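Local coordinates for putative regulator (Escherichia coli O6, PDB 3HFI), which is of unknown function but probably acts as a transcription regulator whose UTRA domain, as in relatives of the GntR family, would sense a small-molecule effector, at residues A[53-58]-A[71-76]; A[131-136]-A[150-155]; A[43-48]-A[137-142]; A[33-38]-A[49-54]. One frame throughout, in Å; residues are numbered along the deposited sequence.

Contact 1: A[53-58]-A[71-76]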
loop_
_atom_site.group_PDB
_atom_site.type_symbol
_atom_site.label_atom_id
_atom_site.label_comp_id
_atom_site.label_asym_id
_atom_site.label_seq_id
_atom_site.Cartn_x
_atom_site.Cartn_y
_atom_site.Cartn_z
ATOM N N LEU A 53 -2.625 21.461 -2.036
ATOM C CA LEU A 53 -1.234 21.489 -1.545
ATOM C C LEU A 53 -0.359 20.391 -2.221
ATOM O O LEU A 53 -0.717 19.210 -2.212
ATOM C CB LEU A 53 -1.206 21.297 -0.013
ATOM C CG LEU A 53 0.161 21.244 0.702
ATOM C CD1 LEU A 53 0.867 22.567 0.468
ATOM C CD2 LEU A 53 -0.040 20.937 2.202
ATOM N N TYR A 54 0.752 20.780 -2.838
ATOM C CA TYR A 54 1.645 19.860 -3.449
ATOM C C TYR A 54 2.836 19.732 -2.486
ATOM O O TYR A 54 3.319 20.721 -2.011
ATOM C CB TYR A 54 2.136 20.404 -4.760
ATOM C CG TYR A 54 3.333 19.670 -5.326
ATOM C CD1 TYR A 54 3.167 18.581 -6.189
ATOM C CD2 TYR A 54 4.616 20.080 -5.041
ATOM C CE1 TYR A 54 4.243 17.926 -6.747
ATOM C CE2 TYR A 54 5.738 19.409 -5.601
ATOM C CZ TYR A 54 5.524 18.335 -6.454
ATOM O OH TYR A 54 6.598 17.617 -6.973
ATOM N N LEU A 55 3.253 18.507 -2.160
ATOM C CA LEU A 55 4.407 18.255 -1.302
ATOM C C LEU A 55 5.308 17.290 -2.017
ATOM O O LEU A 55 4.853 16.225 -2.455
ATOM C CB LEU A 55 3.942 17.582 -0.035
ATOM C CG LEU A 55 4.002 18.111 1.340
ATOM C CD1 LEU A 55 3.572 19.605 1.437
ATOM C CD2 LEU A 55 3.181 17.148 2.230
ATOM N N GLU A 56 6.586 17.615 -2.106
ATOM C CA GLU A 56 7.563 16.670 -2.620
ATOM C C GLU A 56 8.483 16.243 -1.483
ATOM O O GLU A 56 9.099 17.101 -0.813
ATOM C CB GLU A 56 8.378 17.340 -3.732
ATOM C CG GLU A 56 9.228 16.430 -4.581
ATOM C CD GLU A 56 9.925 17.224 -5.739
ATOM O OE1 GLU A 56 10.330 18.402 -5.558
ATOM O OE2 GLU A 56 10.055 16.658 -6.848
ATOM N N ARG A 57 8.581 14.931 -1.293
ATOM C CA ARG A 57 9.254 14.329 -0.139
ATOM C C ARG A 57 10.169 13.219 -0.597
ATOM O O ARG A 57 9.813 12.447 -1.490
ATOM C CB ARG A 57 8.210 13.783 0.823
ATOM C CG ARG A 57 7.488 14.906 1.555
ATOM C CD ARG A 57 6.097 14.520 1.889
ATOM N NE ARG A 57 6.120 13.596 2.987
ATOM C CZ ARG A 57 5.554 12.388 3.006
ATOM N NH1 ARG A 57 4.860 11.869 1.990
ATOM N NH2 ARG A 57 5.687 11.672 4.098
ATOM N N LEU A 58 11.366 13.176 -0.011
ATOM C CA LEU A 58 12.365 12.203 -0.404
ATOM C C LEU A 58 12.538 11.302 0.792
ATOM O O LEU A 58 12.835 11.761 1.893
ATOM C CB LEU A 58 13.692 12.870 -0.802
ATOM C CG LEU A 58 14.801 11.949 -1.332
ATOM C CD1 LEU A 58 14.511 11.467 -2.742
ATOM C CD2 LEU A 58 16.139 12.654 -1.296
ATOM N N ASN A 71 2.936 14.313 -3.126
ATOM C CA ASN A 71 1.598 14.261 -2.593
ATOM C C ASN A 71 0.796 15.492 -3.062
ATOM O O ASN A 71 1.326 16.606 -3.088
ATOM C CB ASN A 71 1.642 14.273 -1.045
ATOM C CG ASN A 71 2.462 13.177 -0.462
ATOM O OD1 ASN A 71 3.485 13.413 0.183
ATOM N ND2 ASN A 71 1.980 11.952 -0.624
ATOM N N ARG A 72 -0.469 15.307 -3.398
ATOM C CA ARG A 72 -1.362 16.385 -3.684
ATOM C C ARG A 72 -2.608 16.178 -2.817
ATOM O O ARG A 72 -3.304 15.175 -2.917
ATOM C CB ARG A 72 -1.714 16.355 -5.149
ATOM C CG ARG A 72 -0.626 16.968 -6.033
ATOM C CD ARG A 72 -0.857 16.737 -7.453
ATOM N NE ARG A 72 0.124 17.427 -8.313
ATOM C CZ ARG A 72 1.188 16.828 -8.848
ATOM N NH1 ARG A 72 1.466 15.581 -8.567
ATOM N NH2 ARG A 72 2.017 17.492 -9.614
ATOM N N ILE A 73 -2.874 17.172 -1.986
ATOM C CA ILE A 73 -3.798 17.108 -0.850
ATOM C C ILE A 73 -4.937 18.120 -0.988
ATOM O O ILE A 73 -4.680 19.308 -1.236
ATOM C CB ILE A 73 -3.038 17.387 0.479
ATOM C CG1 ILE A 73 -1.927 16.339 0.675
ATOM C CG2 ILE A 73 -4.015 17.296 1.609
ATOM C CD1 ILE A 73 -0.588 16.923 1.149
ATOM N N ASN A 74 -6.187 17.645 -0.846
ATOM C CA ASN A 74 -7.340 18.523 -0.804
ATOM C C ASN A 74 -7.354 19.240 0.542
ATOM O O ASN A 74 -7.754 18.686 1.562
ATOM C CB ASN A 74 -8.621 17.713 -0.962
ATOM C CG ASN A 74 -9.839 18.569 -0.969
ATOM O OD1 ASN A 74 -9.751 19.795 -0.861
ATOM N ND2 ASN A 74 -10.986 17.950 -1.134
ATOM N N ILE A 75 -6.942 20.478 0.548
ATOM C CA ILE A 75 -6.782 21.237 1.784
ATOM C C ILE A 75 -8.112 21.679 2.421
ATOM O O ILE A 75 -8.179 21.924 3.629
ATOM C CB ILE A 75 -5.810 22.430 1.577
ATOM C CG1 ILE A 75 -6.251 23.379 0.488
ATOM C CG2 ILE A 75 -4.460 21.950 1.135
ATOM C CD1 ILE A 75 -5.004 24.137 -0.099
ATOM N N GLU A 76 -9.189 21.691 1.635
ATOM C CA GLU A 76 -10.524 22.027 2.179
ATOM C C GLU A 76 -10.957 21.077 3.285
ATOM O O GLU A 76 -11.703 21.453 4.162
ATOM C CB GLU A 76 -11.570 22.001 1.085
ATOM C CG GLU A 76 -11.143 22.709 -0.244
ATOM C CD GLU A 76 -10.559 24.097 -0.046
ATOM O OE1 GLU A 76 -11.075 24.864 0.826
ATOM O OE2 GLU A 76 -9.581 24.442 -0.788
#
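Ile73 CD1 lies in the apolar centre, 3.9 Å from Leu55 CD2, with Leu53 CD2 a little farther off; Leu91 of helix 91-99 packs on both Leu55 and Ile73 and so covers this face of the sheet. Leu53 and Ile73 run abreast, and Leu53 CB also meets Ile75 CG2 at 3.5 Å, where the chain has left the strand for a 3-10 turn. The backbones form an antiparallel beta hairpin, strands 51-60 and 65-73 of the central UTRA sheet, with Leu53-Ile73 and Leu55-Asn71 as hydrogen-bonded pairs and Tyr54-Arg72 the non-hydrogen-bonded pair between them; Asn71 N gives to Leu55 O at 2.8 Å. On the reverse face the extended Arg72 chain turns one guanidinium face to the Tyr54 ring, whose CD1 lies 3.7 Å from Arg72 CZ, the ring and guanidinium planes 63° apart. A salt bridge from NE to Glu34 holds that guanidinium, and Tyr54 OH hydrogen-bonds with Glu70. At the polar end Arg57, bent at chi3 (75°), folds back to give NH1 to a lone pair of Asn71 OD1 at 2.7 Å, 24° out of the guanidinium plane; Asn71 ND2 goes to Glu147.

Contact 2: A[131-136]-A[150-155]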
loop_
_atom_site.group_PDB
_atom_site.type_symbol
_atom_site.label_atom_id
_atom_site.label_comp_id
_atom_site.label_asym_id
_atom_site.label_seq_id
_atom_site.Cartn_x
_atom_site.Cartn_y
_atom_site.Cartn_z
ATOM N N VAL A 131 12.062 3.232 -13.502
ATOM C CA VAL A 131 11.717 3.103 -12.100
ATOM C C VAL A 131 10.295 2.584 -12.001
ATOM O O VAL A 131 9.539 2.638 -12.981
ATOM C CB VAL A 131 11.862 4.440 -11.394
ATOM C CG1 VAL A 131 13.296 4.878 -11.459
ATOM C CG2 VAL A 131 10.962 5.479 -12.036
ATOM N N LEU A 132 9.932 2.062 -10.830
ATOM C CA LEU A 132 8.544 1.729 -10.580
ATOM C C LEU A 132 7.824 3.016 -10.222
ATOM O O LEU A 132 8.228 3.774 -9.329
ATOM C CB LEU A 132 8.374 0.676 -9.476
ATOM C CG LEU A 132 6.892 0.340 -9.180
ATOM C CD1 LEU A 132 6.332 -0.657 -10.236
ATOM C CD2 LEU A 132 6.722 -0.226 -7.779
ATOM N N HIS A 133 6.746 3.265 -10.941
ATOM C CA HIS A 133 5.915 4.406 -10.654
ATOM C C HIS A 133 4.589 3.898 -10.066
ATOM O O HIS A 133 3.965 2.994 -10.607
ATOM C CB HIS A 133 5.661 5.207 -11.909
ATOM C CG HIS A 133 4.679 6.306 -11.726
ATOM N ND1 HIS A 133 4.935 7.400 -10.921
ATOM C CD2 HIS A 133 3.475 6.529 -12.288
ATOM C CE1 HIS A 133 3.909 8.223 -10.955
ATOM N NE2 HIS A 133 3.011 7.728 -11.783
ATOM N N LEU A 134 4.184 4.506 -8.976
ATOM C CA LEU A 134 2.910 4.234 -8.344
ATOM C C LEU A 134 2.075 5.494 -8.309
ATOM O O LEU A 134 2.600 6.579 -8.008
ATOM C CB LEU A 134 3.227 3.789 -6.957
ATOM C CG LEU A 134 2.174 3.374 -6.004
ATOM C CD1 LEU A 134 2.618 1.958 -5.734
ATOM C CD2 LEU A 134 2.233 4.212 -4.737
ATOM N N GLU A 135 0.793 5.389 -8.681
ATOM C CA GLU A 135 -0.191 6.441 -8.341
ATOM C C GLU A 135 -1.052 5.873 -7.246
ATOM O O GLU A 135 -1.567 4.787 -7.399
ATOM C CB GLU A 135 -1.144 6.771 -9.484
ATOM C CG GLU A 135 -0.566 7.429 -10.672
ATOM C CD GLU A 135 -1.645 7.680 -11.747
ATOM O OE1 GLU A 135 -2.550 6.852 -11.920
ATOM O OE2 GLU A 135 -1.619 8.692 -12.406
ATOM N N GLN A 136 -1.287 6.632 -6.192
ATOM C CA GLN A 136 -2.066 6.163 -5.087
ATOM C C GLN A 136 -3.091 7.196 -4.700
ATOM O O GLN A 136 -2.762 8.377 -4.515
ATOM C CB GLN A 136 -1.157 5.951 -3.896
ATOM C CG GLN A 136 -1.922 5.388 -2.686
ATOM C CD GLN A 136 -1.053 5.185 -1.507
ATOM O OE1 GLN A 136 -0.482 6.168 -0.952
ATOM N NE2 GLN A 136 -0.900 3.896 -1.093
ATOM N N ASN A 150 1.972 10.426 -6.201
ATOM C CA ASN A 150 2.783 9.801 -7.221
ATOM C C ASN A 150 4.094 9.432 -6.579
ATOM O O ASN A 150 4.749 10.309 -5.985
ATOM C CB ASN A 150 3.085 10.784 -8.332
ATOM C CG ASN A 150 1.957 10.894 -9.318
ATOM O OD1 ASN A 150 2.008 10.283 -10.359
ATOM N ND2 ASN A 150 0.923 11.649 -8.989
ATOM N N VAL A 151 4.489 8.161 -6.694
ATOM C CA VAL A 151 5.671 7.660 -5.995
ATOM C C VAL A 151 6.631 7.083 -7.016
ATOM O O VAL A 151 6.215 6.344 -7.901
ATOM C CB VAL A 151 5.304 6.606 -4.953
ATOM C CG1 VAL A 151 6.514 6.131 -4.238
ATOM C CG2 VAL A 151 4.314 7.188 -3.944
ATOM N N TRP A 152 7.912 7.402 -6.855
ATOM C CA TRP A 152 8.964 6.981 -7.756
ATOM C C TRP A 152 9.893 6.118 -6.947
ATOM O O TRP A 152 10.585 6.618 -6.056
ATOM C CB TRP A 152 9.693 8.187 -8.289
ATOM C CG TRP A 152 8.741 9.137 -8.843
ATOM C CD1 TRP A 152 8.068 10.146 -8.180
ATOM C CD2 TRP A 152 8.282 9.147 -10.166
ATOM N NE1 TRP A 152 7.210 10.786 -9.032
ATOM C CE2 TRP A 152 7.325 10.201 -10.269
ATOM C CE3 TRP A 152 8.571 8.372 -11.287
ATOM C CZ2 TRP A 152 6.670 10.491 -11.461
ATOM C CZ3 TRP A 152 7.940 8.662 -12.465
ATOM C CH2 TRP A 152 7.002 9.724 -12.553
ATOM N N LEU A 153 9.883 4.826 -7.256
ATOM C CA LEU A 153 10.401 3.833 -6.341
ATOM C C LEU A 153 11.498 3.378 -7.231
ATOM O O LEU A 153 11.201 3.086 -8.352
ATOM C CB LEU A 153 9.701 2.491 -6.463
ATOM C CG LEU A 153 8.676 2.175 -5.382
ATOM C CD1 LEU A 153 7.429 2.972 -5.595
ATOM C CD2 LEU A 153 8.377 0.675 -5.454
ATOM N N LYS A 154 12.747 3.325 -6.802
ATOM C CA LYS A 154 13.801 2.934 -7.776
ATOM C C LYS A 154 14.158 1.468 -7.526
ATOM O O LYS A 154 15.023 0.913 -8.200
ATOM C CB LYS A 154 14.583 3.793 -6.742
ATOM C CG LYS A 154 16.086 3.603 -6.667
ATOM C CD LYS A 154 16.641 4.463 -5.524
ATOM C CE LYS A 154 18.112 4.150 -5.198
ATOM N NZ LYS A 154 19.078 5.226 -5.615
ATOM N N GLY A 155 13.500 0.852 -6.554
ATOM C CA GLY A 155 13.739 -0.539 -6.196
ATOM C C GLY A 155 12.688 -1.570 -6.579
ATOM O O GLY A 155 12.715 -2.063 -7.698
#
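Leu134 and Val151 exchange the straighter backbone bonds of this antiparallel beta hairpin, formed by strands 130-139 and 144-153 of the UTRA sheet: Leu134 N to Val151 O is 2.9 Å with 170° at the hydrogen, and Val151 N reaches Leu134 O at 2.8 Å. Leu132 and Leu153 make the next hydrogen-bonded pair, but there Leu132 N meets Leu153 O at a bent 131°, close to where strand 144-153 ends. Outward from the backbone, one face carries His133, Trp152 and Asn150. The His133 imidazole is tilted over one indole face, its ND1 offset toward the rim and 3.5 Å from Trp152 CH2; the ring planes stand 36° apart. Trp152 NE1 bonds to Glu70 on strand 65-73, which anchors the indole from the neighbouring strand, and Leu123 and Arg119 of helix 117-123 pack on it. The opposite face holds Leu134 beside Val151, Leu134 CD2 to Val151 CG2 at 3.7 Å. Val151 there also touches Gly161 of the second subunit, while Gln136, farther along, bonds through both ends of its amide to the tail of that subunit. Val131 CG2 meets the rim of the indole in plane, 3.8 Å from Trp152 CE3.

Contact 3: A[43-48]-A[137-142]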
loop_
_atom_site.group_PDB
_atom_site.type_symbol
_atom_site.label_atom_id
_atom_site.label_comp_id
_atom_site.label_asym_id
_atom_site.label_seq_id
_atom_site.Cartn_x
_atom_site.Cartn_y
_atom_site.Cartn_z
ATOM N N LYS A 43 -9.315 12.743 -10.016
ATOM C CA LYS A 43 -8.934 11.801 -8.951
ATOM C C LYS A 43 -9.462 12.211 -7.589
ATOM O O LYS A 43 -10.000 11.407 -6.855
ATOM C CB LYS A 43 -7.429 11.737 -8.887
ATOM C CG LYS A 43 -6.809 11.178 -10.168
ATOM C CD LYS A 43 -7.185 9.745 -10.282
ATOM C CE LYS A 43 -6.573 9.114 -11.476
ATOM N NZ LYS A 43 -6.851 7.664 -11.344
ATOM N N LEU A 44 -9.280 13.478 -7.213
ATOM C CA LEU A 44 -9.679 13.931 -5.894
ATOM C C LEU A 44 -11.168 14.298 -5.800
ATOM O O LEU A 44 -11.671 14.627 -4.734
ATOM C CB LEU A 44 -8.827 15.114 -5.503
ATOM C CG LEU A 44 -7.369 14.888 -5.062
ATOM C CD1 LEU A 44 -6.681 16.228 -4.859
ATOM C CD2 LEU A 44 -7.313 14.066 -3.783
ATOM N N ARG A 45 -11.887 14.215 -6.905
ATOM C CA ARG A 45 -13.287 14.634 -6.975
ATOM C C ARG A 45 -13.499 16.048 -6.508
ATOM O O ARG A 45 -14.342 16.322 -5.657
ATOM C CB ARG A 45 -14.184 13.634 -6.241
ATOM C CG ARG A 45 -13.896 12.242 -6.767
ATOM C CD ARG A 45 -14.791 11.130 -6.278
ATOM N NE ARG A 45 -14.071 9.869 -6.519
ATOM C CZ ARG A 45 -14.416 8.656 -6.065
ATOM N NH1 ARG A 45 -15.531 8.479 -5.329
ATOM N NH2 ARG A 45 -13.640 7.599 -6.394
ATOM N N ILE A 46 -12.712 16.960 -7.069
ATOM C CA ILE A 46 -12.852 18.386 -6.795
ATOM C C ILE A 46 -12.974 19.116 -8.128
ATOM O O ILE A 46 -12.743 18.527 -9.168
ATOM C CB ILE A 46 -11.685 18.942 -5.951
ATOM C CG1 ILE A 46 -10.346 18.780 -6.660
ATOM C CG2 ILE A 46 -11.660 18.272 -4.577
ATOM C CD1 ILE A 46 -9.144 19.414 -5.842
ATOM N N THR A 47 -13.307 20.415 -8.076
ATOM C CA THR A 47 -13.454 21.233 -9.278
ATOM C C THR A 47 -12.056 21.509 -9.821
ATOM O O THR A 47 -11.175 21.910 -9.087
ATOM C CB THR A 47 -14.221 22.499 -8.964
ATOM O OG1 THR A 47 -15.454 22.125 -8.332
ATOM C CG2 THR A 47 -14.505 23.351 -10.216
ATOM N N PRO A 48 -11.838 21.256 -11.107
ATOM C CA PRO A 48 -10.608 21.678 -11.733
ATOM C C PRO A 48 -10.308 23.118 -11.357
ATOM O O PRO A 48 -11.198 24.010 -11.384
ATOM C CB PRO A 48 -10.935 21.625 -13.223
ATOM C CG PRO A 48 -12.018 20.422 -13.317
ATOM C CD PRO A 48 -12.770 20.533 -12.018
ATOM N N LEU A 137 -4.321 6.764 -4.554
ATOM C CA LEU A 137 -5.404 7.634 -4.152
ATOM C C LEU A 137 -5.793 7.169 -2.754
ATOM O O LEU A 137 -6.045 6.019 -2.563
ATOM C CB LEU A 137 -6.573 7.521 -5.151
ATOM C CG LEU A 137 -7.704 8.543 -5.075
ATOM C CD1 LEU A 137 -7.204 9.975 -5.068
ATOM C CD2 LEU A 137 -8.734 8.347 -6.192
ATOM N N VAL A 138 -5.870 8.105 -1.819
ATOM C CA VAL A 138 -6.142 7.876 -0.397
ATOM C C VAL A 138 -7.455 8.563 -0.028
ATOM O O VAL A 138 -7.679 9.703 -0.426
ATOM C CB VAL A 138 -4.956 8.395 0.466
ATOM C CG1 VAL A 138 -5.233 8.190 1.975
ATOM C CG2 VAL A 138 -3.633 7.656 0.051
ATOM N N PHE A 139 -8.337 7.844 0.694
ATOM C CA PHE A 139 -9.720 8.242 0.936
ATOM C C PHE A 139 -10.001 8.228 2.423
ATOM O O PHE A 139 -9.544 7.325 3.148
ATOM C CB PHE A 139 -10.705 7.243 0.372
ATOM C CG PHE A 139 -10.706 7.099 -1.124
ATOM C CD1 PHE A 139 -11.773 7.550 -1.868
ATOM C CD2 PHE A 139 -9.707 6.395 -1.761
ATOM C CE1 PHE A 139 -11.817 7.336 -3.256
ATOM C CE2 PHE A 139 -9.715 6.166 -3.139
ATOM C CZ PHE A 139 -10.793 6.641 -3.894
ATOM N N PHE A 140 -10.807 9.192 2.870
ATOM C CA PHE A 140 -11.482 9.079 4.140
ATOM C C PHE A 140 -12.685 8.160 4.069
ATOM O O PHE A 140 -12.958 7.380 4.957
ATOM C CB PHE A 140 -11.976 10.450 4.543
ATOM C CG PHE A 140 -10.895 11.409 4.948
ATOM C CD1 PHE A 140 -9.858 11.021 5.800
ATOM C CD2 PHE A 140 -10.935 12.719 4.501
ATOM C CE1 PHE A 140 -8.890 11.946 6.186
ATOM C CE2 PHE A 140 -9.977 13.667 4.924
ATOM C CZ PHE A 140 -8.970 13.278 5.752
ATOM N N SER A 141 -13.475 8.295 3.038
ATOM C CA SER A 141 -14.614 7.441 2.894
ATOM C C SER A 141 -14.636 7.109 1.441
ATOM O O SER A 141 -13.936 7.746 0.641
ATOM C CB SER A 141 -15.926 8.124 3.292
ATOM O OG SER A 141 -16.264 9.162 2.370
ATOM N N ARG A 142 -15.462 6.133 1.110
ATOM C CA ARG A 142 -15.550 5.646 -0.235
ATOM C C ARG A 142 -15.829 6.793 -1.190
ATOM O O ARG A 142 -15.380 6.777 -2.312
ATOM C CB ARG A 142 -16.672 4.603 -0.328
ATOM C CG ARG A 142 -16.511 3.658 -1.480
ATOM C CD ARG A 142 -17.683 2.683 -1.552
ATOM N NE ARG A 142 -17.608 1.653 -0.508
ATOM C CZ ARG A 142 -16.830 0.558 -0.542
ATOM N NH1 ARG A 142 -16.014 0.303 -1.574
ATOM N NH2 ARG A 142 -16.870 -0.301 0.482
#
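Leu137 and Lys43 bring the end of helix 38-44 against strand 130-139, joining the helix between the first two sheet strands to the strand next to the far edge of the UTRA sheet. The helix terminates in a Schellman motif, where Arg45 leaves helical geometry with positive phi (54°). Van der Waals contact centres on Leu137. With its CG anti to the backbone N (chi1 -168°), both methyls close on the carbonyl oxygen of Lys43: Leu137 CD2 is 3.4 Å and Leu137 CD1 3.6 Å from Lys43 O. The apolar pair is Leu137 CD1 with Leu44 CD2, at 4.3 Å. Phe148 of strand 144-153 also packs on Lys43. The charged contact is a guanidinium on an aromatic rim. Arg45, extended from CG to NE, reaches across to Phe139 at about a right angle, its plane 75° from that of the ring; the guanidinium turns one face to CE1, whereas the ring offers its edge. Tyr105, Glu107 and Pro145 also pack against Phe139. Just beyond it, Phe140 and Ser141 both face Leu144 in a classic beta bulge, and the chain turns a corner there. NH2 of Arg45 is the atom nearest that edge, 3.6 Å from Phe139 CE1.

Contact 4: A[33-38]-A[49-54]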
loop_
_atom_site.group_PDB
_atom_site.type_symbol
_atom_site.label_atom_id
_atom_site.label_comp_id
_atom_site.label_asym_id
_atom_site.label_seq_id
_atom_site.Cartn_x
_atom_site.Cartn_y
_atom_site.Cartn_z
ATOM N N ILE A 33 1.218 25.607 -3.183
ATOM C CA ILE A 33 -0.236 25.579 -3.334
ATOM C C ILE A 33 -0.424 25.734 -4.846
ATOM O O ILE A 33 0.144 26.656 -5.426
ATOM C CB ILE A 33 -0.944 26.753 -2.650
ATOM C CG1 ILE A 33 -0.705 26.727 -1.122
ATOM C CG2 ILE A 33 -2.425 26.761 -2.966
ATOM C CD1 ILE A 33 -0.977 25.406 -0.554
ATOM N N GLU A 34 -1.150 24.837 -5.491
ATOM C CA GLU A 34 -1.319 25.017 -6.917
ATOM C C GLU A 34 -2.763 24.664 -7.305
ATOM O O GLU A 34 -3.393 23.892 -6.606
ATOM C CB GLU A 34 -0.336 24.093 -7.669
ATOM C CG GLU A 34 -0.593 22.619 -7.362
ATOM C CD GLU A 34 0.325 21.595 -8.172
ATOM O OE1 GLU A 34 1.450 21.960 -8.578
ATOM O OE2 GLU A 34 -0.125 20.424 -8.366
ATOM N N PRO A 35 -3.250 25.204 -8.442
ATOM C CA PRO A 35 -4.564 24.797 -8.916
ATOM C C PRO A 35 -4.537 23.334 -9.332
ATOM O O PRO A 35 -3.590 22.914 -9.994
ATOM C CB PRO A 35 -4.851 25.721 -10.113
ATOM C CG PRO A 35 -3.835 26.843 -10.004
ATOM C CD PRO A 35 -2.614 26.225 -9.305
ATOM N N ALA A 36 -5.519 22.542 -8.895
ATOM C CA ALA A 36 -5.650 21.143 -9.347
ATOM C C ALA A 36 -5.856 21.079 -10.855
ATOM O O ALA A 36 -6.742 21.763 -11.407
ATOM C CB ALA A 36 -6.759 20.478 -8.659
ATOM N N ASN A 37 -5.015 20.313 -11.562
ATOM C CA ASN A 37 -5.263 20.146 -13.008
ATOM C C ASN A 37 -6.401 19.174 -13.197
ATOM O O ASN A 37 -6.898 18.615 -12.215
ATOM C CB ASN A 37 -4.011 19.753 -13.811
ATOM C CG ASN A 37 -3.531 18.346 -13.528
ATOM O OD1 ASN A 37 -4.293 17.455 -13.200
ATOM N ND2 ASN A 37 -2.219 18.157 -13.670
ATOM N N ARG A 38 -6.879 19.035 -14.424
ATOM C CA ARG A 38 -8.082 18.265 -14.659
ATOM C C ARG A 38 -7.909 16.837 -14.163
ATOM O O ARG A 38 -8.821 16.260 -13.539
ATOM C CB ARG A 38 -8.474 18.241 -16.138
ATOM C CG ARG A 38 -9.204 19.495 -16.615
ATOM C CD ARG A 38 -9.288 19.543 -18.153
ATOM N NE ARG A 38 -7.916 19.520 -18.689
ATOM C CZ ARG A 38 -7.190 20.595 -19.029
ATOM N NH1 ARG A 38 -7.710 21.826 -18.966
ATOM N NH2 ARG A 38 -5.929 20.436 -19.464
ATOM N N GLY A 49 -9.043 23.361 -11.042
ATOM C CA GLY A 49 -8.583 24.712 -10.659
ATOM C C GLY A 49 -8.583 25.015 -9.151
ATOM O O GLY A 49 -8.018 26.051 -8.685
ATOM N N GLN A 50 -9.225 24.158 -8.380
ATOM C CA GLN A 50 -9.269 24.361 -6.960
ATOM C C GLN A 50 -7.880 24.200 -6.368
ATOM O O GLN A 50 -7.206 23.270 -6.709
ATOM C CB GLN A 50 -10.151 23.319 -6.328
ATOM C CG GLN A 50 -10.380 23.606 -4.896
ATOM C CD GLN A 50 -11.496 22.819 -4.357
ATOM O OE1 GLN A 50 -12.639 23.100 -4.688
ATOM N NE2 GLN A 50 -11.203 21.837 -3.506
ATOM N N ASP A 51 -7.470 25.104 -5.484
ATOM C CA ASP A 51 -6.138 25.027 -4.899
ATOM C C ASP A 51 -5.941 23.773 -4.085
ATOM O O ASP A 51 -6.830 23.311 -3.368
ATOM C CB ASP A 51 -5.856 26.278 -4.062
ATOM C CG ASP A 51 -5.432 27.461 -4.886
ATOM O OD1 ASP A 51 -5.084 27.318 -6.079
ATOM O OD2 ASP A 51 -5.356 28.559 -4.317
ATOM N N ILE A 52 -4.829 23.097 -4.325
ATOM C CA ILE A 52 -4.437 21.964 -3.532
ATOM C C ILE A 52 -3.038 22.210 -3.055
ATOM O O ILE A 52 -2.328 23.106 -3.586
ATOM C CB ILE A 52 -4.575 20.629 -4.317
ATOM C CG1 ILE A 52 -3.741 20.597 -5.645
ATOM C CG2 ILE A 52 -6.071 20.306 -4.556
ATOM C CD1 ILE A 52 -2.237 20.253 -5.469
ATOM N N LEU A 53 -2.625 21.461 -2.036
ATOM C CA LEU A 53 -1.234 21.489 -1.545
ATOM C C LEU A 53 -0.359 20.391 -2.221
ATOM O O LEU A 53 -0.717 19.210 -2.212
ATOM C CB LEU A 53 -1.206 21.297 -0.013
ATOM C CG LEU A 53 0.161 21.244 0.702
ATOM C CD1 LEU A 53 0.867 22.567 0.468
ATOM C CD2 LEU A 53 -0.040 20.937 2.202
ATOM N N TYR A 54 0.752 20.780 -2.838
ATOM C CA TYR A 54 1.645 19.860 -3.449
ATOM C C TYR A 54 2.836 19.732 -2.486
ATOM O O TYR A 54 3.319 20.721 -2.011
ATOM C CB TYR A 54 2.136 20.404 -4.760
ATOM C CG TYR A 54 3.333 19.670 -5.326
ATOM C CD1 TYR A 54 3.167 18.581 -6.189
ATOM C CD2 TYR A 54 4.616 20.080 -5.041
ATOM C CE1 TYR A 54 4.243 17.926 -6.747
ATOM C CE2 TYR A 54 5.738 19.409 -5.601
ATOM C CZ TYR A 54 5.524 18.335 -6.454
ATOM O OH TYR A 54 6.598 17.617 -6.973
#
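Glu34 lies alongside Ile52, its CG 3.4 Å from Ile52 CD1. The two are the hydrogen-bonded pair of an antiparallel beta arrangement in which strands 26-35 and 51-60, joined through helix 38-44, form one margin of the UTRA sheet. As a cross-strand pair they share a face; with CG of Glu34 (chi1 61°) and CG1 of Ile52 (chi1 58°) both placed between the backbone N and the carbonyl carbon, the two chains run next to each other. The carboxylate extends past Ile52 to Tyr54 CB and is gripped by two arginines, OE1 by Arg32 and OE2 by Arg72, so its charge is probably well balanced. On the other face Ile33 sets CD1 3.5 Å from Leu53 CD1 and lays CG2 against Asp51 CB at 3.6 Å, crossing the aspartate at about a right angle. Beyond Pro35 the pairing continues into the loop: Ala36 N bonds to Gln50 O at 2.9 Å from well above the carbonyl plane. Ala36 CB faces Ile52 CG2, with Ala41 and Leu44 of the helix packed on this corner. Asn37 then caps that helix through a bond from Val40 N to OD1. Gly49 gives its N to Ala36 O at 2.8 Å.

Contact 1 is the buried one, about 6 Å from the chain centre (centre to centre), whereas contacts 2, 3 and 4 are partly buried and lie farther out. Contacts 1 and 4 share strand 51-60 and pair it with its two neighbours; the Arg72-Glu34 salt bridge ties them across that strand. Contact 2 is the second hairpin of the same sheet, touching contact 1 between Arg72 and Asn150, and it alone of the three strand pairings meets the second subunit. Contact 3 differs in kind: without a clear hydrogen bond, it relies on leucine packing and an arginine at a ring edge, and Ile46 of its loop carries it onto Ile52 and Ala36 of contact 4.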